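Local coordinates for mutual gliding-motility protein MglA (Myxococcus xanthus DK 1622, PDB 6H17), which acts as a GTP-binding intracellular switch that coordinates adventurous and social gliding motility and controls the direction and speed of movement, at residues 53-58 with 83-88. Numbering follows the deposited sequence.
With SO4 (sulfate ion), chain D.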
loop_
_atom_site.group_PDB
_atom_site.type_symbol
_atom_site.label_atom_id
_atom_site.label_comp_id
_atom_site.label_asym_id
_atom_site.label_seq_id
_atom_site.Cartn_x
_atom_site.Cartn_y
_atom_site.Cartn_z
ATOM N N ARG A 53 -9.686 8.631 18.800
ATOM C CA ARG A 53 -10.803 8.172 17.999
ATOM C C ARG A 53 -10.768 8.692 16.578
ATOM O O ARG A 53 -11.469 8.152 15.713
ATOM C CB ARG A 53 -12.129 8.648 18.574
ATOM C CG ARG A 53 -12.397 8.278 19.988
ATOM C CD ARG A 53 -13.491 9.203 20.476
ATOM N NE ARG A 53 -14.674 9.020 19.647
ATOM C CZ ARG A 53 -15.510 8.000 19.786
ATOM N NH1 ARG A 53 -15.290 7.090 20.727
ATOM N NH2 ARG A 53 -16.563 7.885 18.990
ATOM N N THR A 54 -10.034 9.771 16.325
ATOM C CA THR A 54 -9.971 10.356 14.991
ATOM C C THR A 54 -8.676 10.020 14.279
ATOM O O THR A 54 -8.395 10.587 13.212
ATOM C CB THR A 54 -10.219 11.866 15.032
ATOM O OG1 THR A 54 -9.273 12.485 15.900
ATOM C CG2 THR A 54 -11.629 12.157 15.520
ATOM N N LEU A 55 -7.897 9.080 14.803
ATOM C CA LEU A 55 -6.674 8.637 14.131
ATOM C C LEU A 55 -7.085 7.444 13.284
ATOM O O LEU A 55 -7.085 6.301 13.747
ATOM C CB LEU A 55 -5.597 8.281 15.144
ATOM C CG LEU A 55 -4.267 7.805 14.557
ATOM C CD1 LEU A 55 -3.648 8.894 13.709
ATOM C CD2 LEU A 55 -3.338 7.375 15.688
ATOM N N PHE A 56 -7.443 7.701 12.030
ATOM C CA PHE A 56 -8.096 6.702 11.205
ATOM C C PHE A 56 -7.124 6.035 10.248
ATOM O O PHE A 56 -6.267 6.692 9.642
ATOM C CB PHE A 56 -9.193 7.322 10.338
ATOM C CG PHE A 56 -10.345 7.872 11.105
ATOM C CD1 PHE A 56 -11.258 7.027 11.728
ATOM C CD2 PHE A 56 -10.548 9.240 11.185
ATOM C CE1 PHE A 56 -12.331 7.545 12.432
ATOM C CE2 PHE A 56 -11.623 9.761 11.885
ATOM C CZ PHE A 56 -12.511 8.911 12.515
ATOM N N PHE A 57 -7.295 4.740 10.075
ATOM C CA PHE A 57 -6.728 4.048 8.923
ATOM C C PHE A 57 -7.789 3.099 8.376
ATOM O O PHE A 57 -8.848 2.891 8.974
ATOM C CB PHE A 57 -5.431 3.331 9.269
ATOM C CG PHE A 57 -5.587 2.232 10.269
ATOM C CD1 PHE A 57 -5.754 0.937 9.852
ATOM C CD2 PHE A 57 -5.580 2.507 11.626
ATOM C CE1 PHE A 57 -5.886 -0.081 10.766
ATOM C CE2 PHE A 57 -5.710 1.501 12.542
ATOM C CZ PHE A 57 -5.864 0.209 12.128
ATOM N N ASP A 58 -7.508 2.534 7.215
ATOM C CA ASP A 58 -8.523 1.856 6.427
ATOM C C ASP A 58 -8.207 0.382 6.278
ATOM O O ASP A 58 -7.053 -0.032 6.329
ATOM C CB ASP A 58 -8.574 2.453 5.014
ATOM C CG ASP A 58 -8.668 3.939 5.035
ATOM O OD1 ASP A 58 -9.749 4.457 5.390
ATOM O OD2 ASP A 58 -7.643 4.615 4.742
ATOM N N VAL A 83 3.934 12.375 10.616
ATOM C CA VAL A 83 5.188 11.888 11.199
ATOM C C VAL A 83 5.005 11.329 12.606
ATOM O O VAL A 83 5.640 10.336 12.970
ATOM C CB VAL A 83 6.253 13.000 11.170
ATOM C CG1 VAL A 83 6.739 13.239 9.771
ATOM C CG2 VAL A 83 5.718 14.274 11.773
ATOM N N PHE A 84 4.166 11.965 13.426
ATOM C CA PHE A 84 4.062 11.606 14.835
ATOM C C PHE A 84 3.573 10.187 15.071
ATOM O O PHE A 84 3.785 9.651 16.162
ATOM C CB PHE A 84 3.079 12.579 15.522
ATOM C CG PHE A 84 2.864 12.314 16.992
ATOM C CD1 PHE A 84 3.696 12.888 17.942
ATOM C CD2 PHE A 84 1.817 11.513 17.425
ATOM C CE1 PHE A 84 3.498 12.651 19.293
ATOM C CE2 PHE A 84 1.616 11.275 18.771
ATOM C CZ PHE A 84 2.455 11.844 19.704
ATOM N N TYR A 85 2.882 9.581 14.110
ATOM C CA TYR A 85 2.129 8.346 14.344
ATOM C C TYR A 85 2.910 7.085 14.010
ATOM O O TYR A 85 2.370 6.100 13.501
ATOM C CB TYR A 85 0.793 8.393 13.596
ATOM C CG TYR A 85 -0.035 9.568 14.014
ATOM C CD1 TYR A 85 -0.481 9.687 15.322
ATOM C CD2 TYR A 85 -0.374 10.553 13.116
ATOM C CE1 TYR A 85 -1.232 10.783 15.726
ATOM C CE2 TYR A 85 -1.125 11.651 13.504
ATOM C CZ TYR A 85 -1.551 11.753 14.805
ATOM O OH TYR A 85 -2.311 12.842 15.198
ATOM N N ASP A 86 4.205 7.081 14.341
ATOM C CA ASP A 86 5.049 5.921 14.052
ATOM C C ASP A 86 4.523 4.659 14.727
ATOM O O ASP A 86 4.545 3.576 14.140
ATOM C CB ASP A 86 6.483 6.210 14.502
ATOM C CG ASP A 86 7.516 5.390 13.752
ATOM O OD1 ASP A 86 7.259 4.972 12.612
ATOM O OD2 ASP A 86 8.630 5.204 14.324
ATOM N N ALA A 87 4.027 4.774 15.959
ATOM C CA ALA A 87 3.573 3.583 16.664
ATOM C C ALA A 87 2.438 2.892 15.909
ATOM O O ALA A 87 2.404 1.662 15.798
ATOM C CB ALA A 87 3.142 3.936 18.091
ATOM N N SER A 88 1.505 3.679 15.361
ATOM C CA SER A 88 0.407 3.104 14.595
ATOM C C SER A 88 0.915 2.421 13.339
ATOM O O SER A 88 0.464 1.323 12.986
ATOM C CB SER A 88 -0.573 4.205 14.192
ATOM O OG SER A 88 -1.264 4.722 15.303
HETATM S S SO4 D . 3.198 15.558 8.032
HETATM O O1 SO4 D . 2.396 14.786 7.083
HETATM O O2 SO4 D . 4.053 14.639 8.791
HETATM O O3 SO4 D . 4.062 16.516 7.349
HETATM O O4 SO4 D . 2.280 16.229 8.952
#
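D86 OD1, one residue past the Y85 ring that L55 covers, takes hydrogen bonds from N119 ND2 and N123 ND2, which tie the start of helix 86-93 to helix 110-125. The setting is a small-GTPase G domain of the Arf family: segment 83-88 follows the P80-G81-Q82 loop, consistent with a switch II region, and segment 53-58 lies on the interrupted strand 52-62, which pairs antiparallel with strand 71-78.

The contact itself is a CH-pi interaction. L55 CD1 sits 3.4 Å from the centroid of the Y85 ring and only 2° off the ring normal. Its centring is confirmed by the ring carbons: L55 CD1 is 3.6 Å from Y85 CD1 and 3.7 Å from each of the other five. With CG anti to the backbone N (chi1 -180°), L55 is carried out toward the ring, while CD2 lies nearer the rim, 3.7 Å from Y85 CD1. Exchanging Y85 for an alanine removes the face under L55 CD1 and is likely to leave a gap between strand and helix start. P80, a predicted GTP-binding residue, also touches L55 and Y85, and the Y85 side chain comes within about 7 Å of the bound GTP analogue (nearest atoms), so the packing lies beside the nucleotide pocket. The approach of S88 OG to L55 is less certain, because S88 has two conformers.

At the start of segment 83-88, V83 N donates to O2 of a sulfate, probably from the crystallisation liquor (2.9 Å, N-H...O angle 152°); R109 NH2 is hydrogen-bonded to the same ion.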